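Local structure of transcriptional regulator (1UDD) at residues A[24-29]-A[145-150]; A[51-56]-A[131-136]; A[92-97]-A[156-161]. The protein is of unknown function but belongs to the all-helical TENA/THI-4/PQQC family and forms an assembly of four chains. All blocks are in the same frame, centred on the assembly; numbering follows the deposited sequence.

How the contacts relate
From the N terminus, the chain first lays down helix 24-31, then the long helix 36-63, and contact 1 closes its widest loop when residues 145-150 return to 24-29. Contact 2 is nested inside that loop, bringing 131-136 of helix 126-146 back against 51-56 in the middle of the fold. Contact 3 alternates with both: it opens at 92-97, at the end of helix 82-93, and closes only at 156-161. Contacts 1 and 3 meet, where Leu29 O lies 3.5 Å from Tyr159 CD2. The three tie helix 24-31 to the turn between 126-146 and 148-151, helix 36-63 to 126-146, and the end of 82-93 to the start of 157-164.

Contact 1 (A[24-29]-A[145-150])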
ATOM      1  N   PRO A  24       7.580  31.529  18.189  1.00 32.34           N
ATOM      2  CA  PRO A  24       8.868  32.225  18.245  1.00 34.42           C
ATOM      3  C   PRO A  24       9.755  31.949  17.039  1.00 35.34           C
ATOM      4  O   PRO A  24      10.265  32.877  16.411  1.00 38.66           O
ATOM      5  CB  PRO A  24       9.477  31.701  19.537  1.00 34.85           C
ATOM      6  CG  PRO A  24       8.281  31.542  20.394  1.00 38.15           C
ATOM      7  CD  PRO A  24       7.272  30.898  19.480  1.00 32.04           C
ATOM      8  N   PHE A  25       9.928  30.674  16.708  1.00 34.60           N
ATOM      9  CA  PHE A  25      10.764  30.311  15.571  1.00 34.74           C
ATOM     10  C   PHE A  25      10.269  30.992  14.301  1.00 34.33           C
ATOM     11  O   PHE A  25      11.055  31.581  13.552  1.00 34.77           O
ATOM     12  CB  PHE A  25      10.768  28.802  15.365  1.00 35.74           C
ATOM     13  CG  PHE A  25      11.874  28.324  14.472  1.00 36.87           C
ATOM     14  CD1 PHE A  25      13.038  27.793  15.014  1.00 37.41           C
ATOM     15  CD2 PHE A  25      11.765  28.427  13.091  1.00 36.27           C
ATOM     16  CE1 PHE A  25      14.072  27.373  14.195  1.00 35.47           C
ATOM     17  CE2 PHE A  25      12.797  28.009  12.263  1.00 33.49           C
ATOM     18  CZ  PHE A  25      13.951  27.481  12.817  1.00 35.57           C
ATOM     19  N   VAL A  26       8.965  30.910  14.062  1.00 32.01           N
ATOM     20  CA  VAL A  26       8.376  31.523  12.883  1.00 31.97           C
ATOM     21  C   VAL A  26       8.531  33.046  12.940  1.00 34.59           C
ATOM     22  O   VAL A  26       9.046  33.666  12.001  1.00 32.23           O
ATOM     23  CB  VAL A  26       6.863  31.187  12.755  1.00 28.14           C
ATOM     24  CG1 VAL A  26       6.240  32.041  11.676  1.00 20.30           C
ATOM     25  CG2 VAL A  26       6.676  29.706  12.418  1.00 30.77           C
ATOM     26  N   VAL A  27       8.080  33.641  14.041  1.00 35.34           N
ATOM     27  CA  VAL A  27       8.162  35.086  14.200  1.00 34.44           C
ATOM     28  C   VAL A  27       9.595  35.579  14.055  1.00 35.45           C
ATOM     29  O   VAL A  27       9.857  36.562  13.360  1.00 35.31           O
ATOM     30  CB  VAL A  27       7.617  35.536  15.565  1.00 33.01           C
ATOM     31  CG1 VAL A  27       7.767  37.042  15.708  1.00 36.87           C
ATOM     32  CG2 VAL A  27       6.159  35.147  15.698  1.00 34.00           C
ATOM     33  N   GLN A  28      10.530  34.888  14.692  1.00 37.02           N
ATOM     34  CA  GLN A  28      11.924  35.314  14.618  1.00 40.15           C
ATOM     35  C   GLN A  28      12.566  35.090  13.259  1.00 41.38           C
ATOM     36  O   GLN A  28      13.448  35.857  12.851  1.00 40.28           O
ATOM     37  CB  GLN A  28      12.745  34.622  15.702  1.00 41.17           C
ATOM     38  CG  GLN A  28      12.505  35.207  17.074  1.00 41.40           C
ATOM     39  CD  GLN A  28      13.339  34.541  18.137  1.00 43.00           C
ATOM     40  OE1 GLN A  28      14.501  34.201  17.909  1.00 46.06           O
ATOM     41  NE2 GLN A  28      12.757  34.362  19.312  1.00 42.83           N
ATOM     42  N   LEU A  29      12.122  34.058  12.552  1.00 38.50           N
ATOM     43  CA  LEU A  29      12.685  33.764  11.244  1.00 40.95           C
ATOM     44  C   LEU A  29      12.287  34.882  10.290  1.00 39.87           C
ATOM     45  O   LEU A  29      13.109  35.364   9.513  1.00 40.51           O
ATOM     46  CB  LEU A  29      12.157  32.422  10.704  1.00 41.10           C
ATOM     47  CG  LEU A  29      13.021  31.624   9.715  1.00 42.21           C
ATOM     48  CD1 LEU A  29      12.182  30.478   9.152  1.00 42.37           C
ATOM     49  CD2 LEU A  29      13.522  32.494   8.581  1.00 43.41           C
ATOM     50  N   GLU A 145       2.387  35.277   4.175  1.00 35.64           N
ATOM     51  CA  GLU A 145       1.423  36.358   3.988  1.00 36.98           C
ATOM     52  C   GLU A 145       1.288  37.116   5.308  1.00 34.79           C
ATOM     53  O   GLU A 145       1.325  38.340   5.336  1.00 34.71           O
ATOM     54  CB  GLU A 145       0.066  35.780   3.558  1.00 40.31           C
ATOM     55  CG  GLU A 145      -1.073  36.787   3.401  1.00 42.92           C
ATOM     56  CD  GLU A 145      -0.797  37.843   2.346  1.00 48.14           C
ATOM     57  OE1 GLU A 145      -0.135  37.512   1.341  1.00 53.29           O
ATOM     58  OE2 GLU A 145      -1.258  38.998   2.513  1.00 49.75           O
ATOM     59  N   TYR A 146       1.178  36.365   6.399  1.00 32.79           N
ATOM     60  CA  TYR A 146       1.028  36.920   7.742  1.00 32.46           C
ATOM     61  C   TYR A 146       2.198  37.809   8.186  1.00 33.96           C
ATOM     62  O   TYR A 146       1.993  38.810   8.867  1.00 32.74           O
ATOM     63  CB  TYR A 146       0.876  35.782   8.756  1.00 32.16           C
ATOM     64  CG  TYR A 146       0.485  36.217  10.154  1.00 33.92           C
ATOM     65  CD1 TYR A 146      -0.855  36.235  10.554  1.00 35.19           C
ATOM     66  CD2 TYR A 146       1.454  36.590  11.085  1.00 37.32           C
ATOM     67  CE1 TYR A 146      -1.223  36.607  11.844  1.00 32.80           C
ATOM     68  CE2 TYR A 146       1.102  36.967  12.382  1.00 34.48           C
ATOM     69  CZ  TYR A 146      -0.240  36.968  12.754  1.00 35.23           C
ATOM     70  OH  TYR A 146      -0.589  37.297  14.042  1.00 31.11           O
ATOM     71  N   HIS A 147       3.419  37.421   7.823  1.00 32.93           N
ATOM     72  CA  HIS A 147       4.614  38.171   8.208  1.00 36.82           C
ATOM     73  C   HIS A 147       5.259  38.898   7.027  1.00 36.57           C
ATOM     74  O   HIS A 147       6.434  39.249   7.067  1.00 34.89           O
ATOM     75  CB  HIS A 147       5.637  37.225   8.847  1.00 38.16           C
ATOM     76  CG  HIS A 147       5.169  36.597  10.123  1.00 40.58           C
ATOM     77  ND1 HIS A 147       5.055  37.302  11.302  1.00 42.20           N
ATOM     78  CD2 HIS A 147       4.790  35.328  10.408  1.00 41.85           C
ATOM     79  CE1 HIS A 147       4.628  36.496  12.257  1.00 41.44           C
ATOM     80  NE2 HIS A 147       4.458  35.293  11.740  1.00 39.73           N
ATOM     81  N   LYS A 148       4.461  39.113   5.989  1.00 38.43           N
ATOM     82  CA  LYS A 148       4.854  39.777   4.752  1.00 39.98           C
ATOM     83  C   LYS A 148       5.709  41.032   4.982  1.00 41.84           C
ATOM     84  O   LYS A 148       6.794  41.178   4.417  1.00 39.25           O
ATOM     85  CB  LYS A 148       3.574  40.156   4.019  1.00 41.26           C
ATOM     86  CG  LYS A 148       3.663  40.353   2.536  1.00 46.45           C
ATOM     87  CD  LYS A 148       2.271  40.703   2.022  1.00 47.09           C
ATOM     88  CE  LYS A 148       2.098  40.336   0.562  1.00 49.09           C
ATOM     89  NZ  LYS A 148       0.723  40.632   0.085  1.00 51.02           N
ATOM     90  N   ASP A 149       5.199  41.940   5.804  1.00 44.46           N
ATOM     91  CA  ASP A 149       5.891  43.189   6.110  1.00 49.08           C
ATOM     92  C   ASP A 149       7.252  42.964   6.765  1.00 49.07           C
ATOM     93  O   ASP A 149       8.250  43.550   6.340  1.00 49.67           O
ATOM     94  CB  ASP A 149       5.001  44.073   6.998  1.00 50.68           C
ATOM     95  CG  ASP A 149       4.417  43.317   8.193  1.00 54.56           C
ATOM     96  OD1 ASP A 149       3.866  42.204   8.008  1.00 53.42           O
ATOM     97  OD2 ASP A 149       4.500  43.847   9.322  1.00 57.43           O
ATOM     98  N   LYS A 150       7.290  42.117   7.792  1.00 49.10           N
ATOM     99  CA  LYS A 150       8.533  41.809   8.492  1.00 50.96           C
ATOM    100  C   LYS A 150       9.564  41.242   7.523  1.00 53.64           C
ATOM    101  O   LYS A 150      10.769  41.483   7.656  1.00 52.79           O
ATOM    102  CB  LYS A 150       8.315  40.758   9.582  1.00 51.46           C
ATOM    103  CG  LYS A 150       7.414  41.139  10.734  1.00 53.23           C
ATOM    104  CD  LYS A 150       7.512  40.053  11.811  1.00 55.01           C
ATOM    105  CE  LYS A 150       6.607  40.343  12.992  1.00 57.38           C
ATOM    106  NZ  LYS A 150       5.174  40.373  12.572  1.00 62.01           N
TER
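Both nitrogens of the His147 imidazole have polar partners, while Val26 and Val27 of helix 24-31 pack against the same ring. NE2 is hydrogen-bonded to the backbone oxygen of Phe21, and His147 ND1 accepts a weak 3.3 Å hydrogen bond from Lys150 NZ, which sits at the ring edge in its plane. The last torsion of Lys150 (chi4 62°) bends an otherwise extended chain so that the amine turns in to the ring. These partners fit a histidine protonated at NE2, and the NE2 bond, helped by the weak one at ND1, probably restricts the ring's rotation. Val26 CG1 lies 3.7 Å from His147 NE2, and Val27 CG2 approaches the next carbon, 4.0 Å from His147 CE1; both valines cross the histidine at about a right angle. Branched at CB, they bring methyls close to the helix surface. Tyr146 CD2 lies over the centre of one His147 face, and Tyr146 stacks in turn on Phe21. Val26 also touches Trp208 of helix 190-213. His147 follows the end of helix 126-146 and is the N-cap residue of helix 148-151: a buried histidine in a tight helix-to-helix turn, packed on helix 24-31 and hydrogen-bonded to the end of helix 14-21.

Contact 2 (A[51-56]-A[131-136]); sequences VGLTRA and TALLPC
Leu53 CD1 meets Cys136 SG at 3.9 Å, and the same methyl lies 4.2 Å from Leu133 CD2. That CD2 methyl also rests on the small side chain of Ala56, with Leu133 CD2 to Ala56 CB at 4.1 Å, so the two leucines, crossing obliquely, interlock with one alanine and one thiol. No hydrogen bond spans the contact, as suits four buried, largely apolar groups. The segment axes run 11.4 Å apart, nearly antiparallel at 150°, a wide spacing that long leucines bridge well. Leu53 does so by holding CG anti to its backbone nitrogen (chi1 -159°), which brings its end nearer than its CB bond alone would suggest. In the facing helix, Pro135 has no amide hydrogen to give, and the helix kinks where the nitrogens of Pro135 and Cys136 lack bonds to the preceding turn. Leu133, just before the kink, and Cys136, within it, both point toward helix 36-63. Met117 of helix 108-123 touches both Leu53 and Leu133, adding a third helix. Leu134 and Pro135 instead pack on Phe197 of helix 190-213, while Arg55 bonds backbone oxygens of Ser62 and Ala64 in the second subunit: helix 36-63 thus stands between the interior of its own chain and the subunit interface.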
ATOM      1  N   VAL A  51      11.831  14.385   1.520  1.00 29.24           N
ATOM      2  CA  VAL A  51      11.664  13.004   1.103  1.00 29.05           C
ATOM      3  C   VAL A  51      10.254  12.505   1.482  1.00 28.35           C
ATOM      4  O   VAL A  51       9.554  11.921   0.660  1.00 29.18           O
ATOM      5  CB  VAL A  51      12.753  12.084   1.761  1.00 31.25           C
ATOM      6  CG1 VAL A  51      12.484  10.617   1.429  1.00 29.81           C
ATOM      7  CG2 VAL A  51      14.140  12.472   1.256  1.00 28.86           C
ATOM      8  N   GLY A  52       9.837  12.762   2.717  1.00 28.70           N
ATOM      9  CA  GLY A  52       8.527  12.313   3.173  1.00 28.21           C
ATOM     10  C   GLY A  52       7.359  12.869   2.371  1.00 29.71           C
ATOM     11  O   GLY A  52       6.380  12.160   2.097  1.00 29.59           O
ATOM     12  N   LEU A  53       7.441  14.144   2.013  1.00 27.18           N
ATOM     13  CA  LEU A  53       6.387  14.775   1.224  1.00 28.07           C
ATOM     14  C   LEU A  53       6.336  14.048  -0.119  1.00 24.68           C
ATOM     15  O   LEU A  53       5.268  13.795  -0.671  1.00 22.90           O
ATOM     16  CB  LEU A  53       6.711  16.250   1.012  1.00 31.93           C
ATOM     17  CG  LEU A  53       5.583  17.221   0.652  1.00 39.46           C
ATOM     18  CD1 LEU A  53       4.572  17.259   1.792  1.00 37.04           C
ATOM     19  CD2 LEU A  53       6.166  18.628   0.410  1.00 35.91           C
ATOM     20  N   THR A  54       7.509  13.715  -0.639  1.00 25.78           N
ATOM     21  CA  THR A  54       7.610  13.007  -1.913  1.00 26.08           C
ATOM     22  C   THR A  54       6.982  11.611  -1.850  1.00 24.12           C
ATOM     23  O   THR A  54       6.239  11.227  -2.750  1.00 24.89           O
ATOM     24  CB  THR A  54       9.079  12.893  -2.344  1.00 26.94           C
ATOM     25  OG1 THR A  54       9.610  14.211  -2.509  1.00 27.29           O
ATOM     26  CG2 THR A  54       9.208  12.148  -3.651  1.00 26.05           C
ATOM     27  N   ARG A  55       7.273  10.855  -0.790  1.00 26.34           N
ATOM     28  CA  ARG A  55       6.714   9.512  -0.647  1.00 23.82           C
ATOM     29  C   ARG A  55       5.206   9.544  -0.605  1.00 23.54           C
ATOM     30  O   ARG A  55       4.546   8.726  -1.247  1.00 25.17           O
ATOM     31  CB  ARG A  55       7.187   8.819   0.642  1.00 23.13           C
ATOM     32  CG  ARG A  55       8.601   8.299   0.609  1.00 26.40           C
ATOM     33  CD  ARG A  55       8.982   7.541   1.902  1.00 25.53           C
ATOM     34  NE  ARG A  55      10.432   7.542   2.021  1.00 27.31           N
ATOM     35  CZ  ARG A  55      11.227   6.819   1.251  1.00 27.70           C
ATOM     36  NH1 ARG A  55      10.697   6.023   0.334  1.00 27.26           N
ATOM     37  NH2 ARG A  55      12.546   6.953   1.343  1.00 33.92           N
ATOM     38  N   ALA A  56       4.652  10.475   0.168  1.00 21.01           N
ATOM     39  CA  ALA A  56       3.200  10.544   0.289  1.00 22.35           C
ATOM     40  C   ALA A  56       2.568  10.933  -1.051  1.00 21.36           C
ATOM     41  O   ALA A  56       1.537  10.372  -1.441  1.00 19.39           O
ATOM     42  CB  ALA A  56       2.796  11.529   1.409  1.00 19.26           C
ATOM     43  N   THR A 131      -5.602  16.131   1.731  1.00 22.50           N
ATOM     44  CA  THR A 131      -5.946  16.916   2.910  1.00 22.46           C
ATOM     45  C   THR A 131      -4.857  16.758   3.978  1.00 25.17           C
ATOM     46  O   THR A 131      -4.617  17.672   4.776  1.00 23.07           O
ATOM     47  CB  THR A 131      -7.325  16.487   3.491  1.00 25.05           C
ATOM     48  OG1 THR A 131      -8.335  16.686   2.498  1.00 22.32           O
ATOM     49  CG2 THR A 131      -7.694  17.332   4.742  1.00 20.97           C
ATOM     50  N   ALA A 132      -4.181  15.614   3.995  1.00 25.16           N
ATOM     51  CA  ALA A 132      -3.125  15.434   4.991  1.00 25.43           C
ATOM     52  C   ALA A 132      -1.903  16.271   4.630  1.00 25.13           C
ATOM     53  O   ALA A 132      -1.034  16.492   5.466  1.00 22.20           O
ATOM     54  CB  ALA A 132      -2.742  13.987   5.109  1.00 23.25           C
ATOM     55  N   LEU A 133      -1.852  16.746   3.388  1.00 23.46           N
ATOM     56  CA  LEU A 133      -0.726  17.556   2.925  1.00 24.87           C
ATOM     57  C   LEU A 133      -1.040  19.051   2.842  1.00 24.96           C
ATOM     58  O   LEU A 133      -0.139  19.875   2.674  1.00 26.00           O
ATOM     59  CB  LEU A 133      -0.280  17.089   1.543  1.00 23.77           C
ATOM     60  CG  LEU A 133       0.002  15.600   1.347  1.00 24.37           C
ATOM     61  CD1 LEU A 133       0.526  15.371  -0.086  1.00 23.09           C
ATOM     62  CD2 LEU A 133       1.013  15.116   2.382  1.00 23.17           C
ATOM     63  N   LEU A 134      -2.314  19.402   2.955  1.00 26.33           N
ATOM     64  CA  LEU A 134      -2.733  20.794   2.844  1.00 24.51           C
ATOM     65  C   LEU A 134      -2.176  21.683   3.961  1.00 24.30           C
ATOM     66  O   LEU A 134      -1.699  22.793   3.703  1.00 21.66           O
ATOM     67  CB  LEU A 134      -4.262  20.861   2.788  1.00 25.87           C
ATOM     68  CG  LEU A 134      -4.870  22.188   2.332  1.00 27.75           C
ATOM     69  CD1 LEU A 134      -4.318  22.584   0.947  1.00 29.51           C
ATOM     70  CD2 LEU A 134      -6.365  22.034   2.288  1.00 23.03           C
ATOM     71  N   PRO A 135      -2.225  21.218   5.222  1.00 23.10           N
ATOM     72  CA  PRO A 135      -1.669  22.106   6.248  1.00 19.91           C
ATOM     73  C   PRO A 135      -0.240  22.475   5.847  1.00 20.78           C
ATOM     74  O   PRO A 135       0.176  23.621   5.988  1.00 21.66           O
ATOM     75  CB  PRO A 135      -1.728  21.257   7.509  1.00 20.96           C
ATOM     76  CG  PRO A 135      -2.979  20.393   7.264  1.00 22.62           C
ATOM     77  CD  PRO A 135      -2.824  20.006   5.816  1.00 21.56           C
ATOM     78  N   CYS A 136       0.504  21.503   5.326  1.00 23.11           N
ATOM     79  CA  CYS A 136       1.881  21.764   4.888  1.00 24.93           C
ATOM     80  C   CYS A 136       1.949  22.890   3.864  1.00 24.53           C
ATOM     81  O   CYS A 136       2.461  23.974   4.149  1.00 24.92           O
ATOM     82  CB  CYS A 136       2.507  20.513   4.272  1.00 28.54           C
ATOM     83  SG  CYS A 136       3.944  20.884   3.216  1.00 30.12           S
TER

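Contact 3 (A[92-97]-A[156-161]); sequences KELDLT and IKIYRE
Glu93 and Ile158 bring the two backbones closest, their CA atoms 7.5 Å apart, where one helix is ending and another beginning. Helix 82-93 stops in a Schellman motif: Asp95, with positive phi (58°), is its C-prime residue, Asp95 N bonds Lys92 O at 2.6 Å, and Leu96 N reaches back to Leu91 O. The chain then extends to Thr97, whose side chain caps the start of helix 98-103. Across the contact, Ile156 holds the N-cap position of helix 157-164, and Arg160 N bonds Ile156 O in the first turn.

Ile158 is the apolar centre. Its CG1 stands anti to the carbonyl carbon (chi1 -70°) and the chain runs on extended, carrying CD1 against both Glu93, the last helical residue, and Leu94, the one after it: Ile158 CD1 is 3.6 Å from Glu93 CB and 4.0 Å from Leu94 CD2. A long branched aliphatic chain suits this place because it packs both on leucine and on the hydrocarbon part of a glutamate. Glu93 slides past it in the opposite direction, so that its carboxylate reaches Glu161, which comes from the other helix. Glu93 OE2 and Glu161 OE2 are modelled 2.7 Å apart, with the carboxylate planes turned 55° from each other. Two oxygens so close suggest that one acid probably carries a proton.

Beyond this pair of segments, Ile158 also touches Leu90 of helix 82-93 and Phe39 of helix 36-63, while Leu94 packs on Leu36 and Val43. Tyr159 meets Phe39 edge-to-face and bonds Leu34 O through its hydroxyl. The end of helix 82-93 and the start of helix 157-164 are therefore joined over the N-terminal part of helix 36-63.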
ATOM      1  N   LYS A  92      24.180  25.319   0.939  1.00 49.60           N
ATOM      2  CA  LYS A  92      25.475  25.900   0.626  1.00 52.69           C
ATOM      3  C   LYS A  92      25.655  27.234   1.345  1.00 53.46           C
ATOM      4  O   LYS A  92      26.632  27.424   2.076  1.00 53.98           O
ATOM      5  CB  LYS A  92      25.630  26.086  -0.886  1.00 54.87           C
ATOM      6  CG  LYS A  92      27.008  26.613  -1.291  1.00 59.88           C
ATOM      7  CD  LYS A  92      27.302  26.429  -2.782  1.00 62.07           C
ATOM      8  CE  LYS A  92      28.780  26.697  -3.089  1.00 62.16           C
ATOM      9  NZ  LYS A  92      29.122  26.498  -4.531  1.00 63.17           N
ATOM     10  N   GLU A  93      24.711  28.152   1.145  1.00 51.68           N
ATOM     11  CA  GLU A  93      24.768  29.456   1.792  1.00 50.53           C
ATOM     12  C   GLU A  93      25.013  29.307   3.294  1.00 50.59           C
ATOM     13  O   GLU A  93      25.586  30.196   3.922  1.00 53.27           O
ATOM     14  CB  GLU A  93      23.458  30.221   1.586  1.00 50.84           C
ATOM     15  CG  GLU A  93      23.061  30.434   0.146  1.00 51.39           C
ATOM     16  CD  GLU A  93      21.708  31.106   0.019  1.00 56.89           C
ATOM     17  OE1 GLU A  93      20.752  30.663   0.694  1.00 59.00           O
ATOM     18  OE2 GLU A  93      21.590  32.075  -0.762  1.00 61.51           O
ATOM     19  N   LEU A  94      24.578  28.189   3.867  1.00 48.79           N
ATOM     20  CA  LEU A  94      24.750  27.942   5.304  1.00 49.65           C
ATOM     21  C   LEU A  94      25.983  27.094   5.630  1.00 48.19           C
ATOM     22  O   LEU A  94      26.142  26.634   6.761  1.00 46.24           O
ATOM     23  CB  LEU A  94      23.500  27.253   5.883  1.00 50.63           C
ATOM     24  CG  LEU A  94      22.156  27.996   5.872  1.00 51.26           C
ATOM     25  CD1 LEU A  94      21.028  27.025   6.228  1.00 51.46           C
ATOM     26  CD2 LEU A  94      22.195  29.155   6.851  1.00 50.44           C
ATOM     27  N   ASP A  95      26.856  26.896   4.642  1.00 49.47           N
ATOM     28  CA  ASP A  95      28.064  26.090   4.828  1.00 49.20           C
ATOM     29  C   ASP A  95      27.714  24.679   5.269  1.00 47.40           C
ATOM     30  O   ASP A  95      28.278  24.161   6.236  1.00 46.71           O
ATOM     31  CB  ASP A  95      28.997  26.713   5.870  1.00 53.70           C
ATOM     32  CG  ASP A  95      29.552  28.044   5.426  1.00 57.10           C
ATOM     33  OD1 ASP A  95      30.148  28.099   4.327  1.00 59.07           O
ATOM     34  OD2 ASP A  95      29.394  29.032   6.178  1.00 62.00           O
ATOM     35  N   LEU A  96      26.764  24.076   4.566  1.00 46.01           N
ATOM     36  CA  LEU A  96      26.332  22.711   4.832  1.00 43.62           C
ATOM     37  C   LEU A  96      26.263  22.030   3.485  1.00 43.07           C
ATOM     38  O   LEU A  96      26.206  22.704   2.451  1.00 43.91           O
ATOM     39  CB  LEU A  96      24.953  22.696   5.493  1.00 42.92           C
ATOM     40  CG  LEU A  96      24.912  23.262   6.911  1.00 41.18           C
ATOM     41  CD1 LEU A  96      23.472  23.437   7.386  1.00 34.92           C
ATOM     42  CD2 LEU A  96      25.688  22.323   7.825  1.00 39.19           C
ATOM     43  N   THR A  97      26.283  20.703   3.489  1.00 43.43           N
ATOM     44  CA  THR A  97      26.216  19.936   2.247  1.00 46.67           C
ATOM     45  C   THR A  97      25.060  18.939   2.332  1.00 46.87           C
ATOM     46  O   THR A  97      24.638  18.569   3.427  1.00 47.41           O
ATOM     47  CB  THR A  97      27.520  19.133   2.003  1.00 44.43           C
ATOM     48  OG1 THR A  97      27.620  18.092   2.979  1.00 42.22           O
ATOM     49  CG2 THR A  97      28.740  20.033   2.119  1.00 44.00           C
ATOM     50  N   ILE A 156      18.560  39.806   7.380  1.00 50.12           N
ATOM     51  CA  ILE A 156      19.265  38.634   6.871  1.00 49.93           C
ATOM     52  C   ILE A 156      18.828  38.136   5.487  1.00 50.01           C
ATOM     53  O   ILE A 156      17.745  37.561   5.332  1.00 50.17           O
ATOM     54  CB  ILE A 156      19.151  37.488   7.887  1.00 50.31           C
ATOM     55  CG1 ILE A 156      19.430  38.036   9.294  1.00 52.15           C
ATOM     56  CG2 ILE A 156      20.134  36.389   7.535  1.00 50.65           C
ATOM     57  CD1 ILE A 156      19.355  37.010  10.421  1.00 54.80           C
ATOM     58  N   LYS A 157      19.696  38.330   4.493  1.00 48.05           N
ATOM     59  CA  LYS A 157      19.410  37.937   3.111  1.00 48.88           C
ATOM     60  C   LYS A 157      18.941  36.506   2.894  1.00 46.54           C
ATOM     61  O   LYS A 157      18.037  36.265   2.090  1.00 47.09           O
ATOM     62  CB  LYS A 157      20.627  38.187   2.213  1.00 50.41           C
ATOM     63  CG  LYS A 157      20.383  37.847   0.740  1.00 51.93           C
ATOM     64  CD  LYS A 157      21.443  38.461  -0.166  1.00 53.57           C
ATOM     65  CE  LYS A 157      21.053  38.348  -1.637  1.00 55.13           C
ATOM     66  NZ  LYS A 157      21.874  39.216  -2.540  1.00 54.01           N
ATOM     67  N   ILE A 158      19.561  35.557   3.586  1.00 46.99           N
ATOM     68  CA  ILE A 158      19.186  34.156   3.436  1.00 48.13           C
ATOM     69  C   ILE A 158      17.734  33.950   3.863  1.00 48.67           C
ATOM     70  O   ILE A 158      16.976  33.253   3.188  1.00 50.49           O
ATOM     71  CB  ILE A 158      20.110  33.228   4.262  1.00 48.22           C
ATOM     72  CG1 ILE A 158      21.505  33.196   3.627  1.00 47.02           C
ATOM     73  CG2 ILE A 158      19.536  31.813   4.308  1.00 46.68           C
ATOM     74  CD1 ILE A 158      22.463  32.262   4.318  1.00 45.51           C
ATOM     75  N   TYR A 159      17.352  34.560   4.983  1.00 47.13           N
ATOM     76  CA  TYR A 159      15.986  34.448   5.461  1.00 44.53           C
ATOM     77  C   TYR A 159      15.033  35.078   4.449  1.00 44.35           C
ATOM     78  O   TYR A 159      13.942  34.563   4.214  1.00 42.25           O
ATOM     79  CB  TYR A 159      15.821  35.152   6.806  1.00 41.00           C
ATOM     80  CG  TYR A 159      16.550  34.502   7.946  1.00 39.19           C
ATOM     81  CD1 TYR A 159      17.211  33.288   7.782  1.00 40.73           C
ATOM     82  CD2 TYR A 159      16.585  35.104   9.202  1.00 38.97           C
ATOM     83  CE1 TYR A 159      17.893  32.692   8.841  1.00 38.42           C
ATOM     84  CE2 TYR A 159      17.261  34.518  10.265  1.00 35.23           C
ATOM     85  CZ  TYR A 159      17.916  33.318  10.080  1.00 37.97           C
ATOM     86  OH  TYR A 159      18.626  32.759  11.121  1.00 37.46           O
ATOM     87  N   ARG A 160      15.441  36.192   3.845  1.00 46.36           N
ATOM     88  CA  ARG A 160      14.583  36.857   2.871  1.00 47.40           C
ATOM     89  C   ARG A 160      14.370  35.993   1.646  1.00 48.70           C
ATOM     90  O   ARG A 160      13.246  35.855   1.171  1.00 50.83           O
ATOM     91  CB  ARG A 160      15.163  38.202   2.429  1.00 50.87           C
ATOM     92  CG  ARG A 160      15.138  39.296   3.482  1.00 51.78           C
ATOM     93  CD  ARG A 160      15.210  40.666   2.818  1.00 54.38           C
ATOM     94  NE  ARG A 160      16.371  40.793   1.943  1.00 52.29           N
ATOM     95  CZ  ARG A 160      17.608  41.027   2.367  1.00 51.60           C
ATOM     96  NH1 ARG A 160      17.855  41.170   3.662  1.00 50.58           N
ATOM     97  NH2 ARG A 160      18.600  41.111   1.493  1.00 52.00           N
ATOM     98  N   GLU A 161      15.447  35.423   1.122  1.00 47.95           N
ATOM     99  CA  GLU A 161      15.337  34.577  -0.052  1.00 49.28           C
ATOM    100  C   GLU A 161      14.387  33.436   0.308  1.00 48.69           C
ATOM    101  O   GLU A 161      13.412  33.171  -0.395  1.00 47.93           O
ATOM    102  CB  GLU A 161      16.709  34.007  -0.430  1.00 54.81           C
ATOM    103  CG  GLU A 161      17.832  35.037  -0.498  1.00 60.69           C
ATOM    104  CD  GLU A 161      19.153  34.435  -0.966  1.00 63.86           C
ATOM    105  OE1 GLU A 161      19.303  34.198  -2.185  1.00 65.36           O
ATOM    106  OE2 GLU A 161      20.035  34.189  -0.112  1.00 64.36           O
TER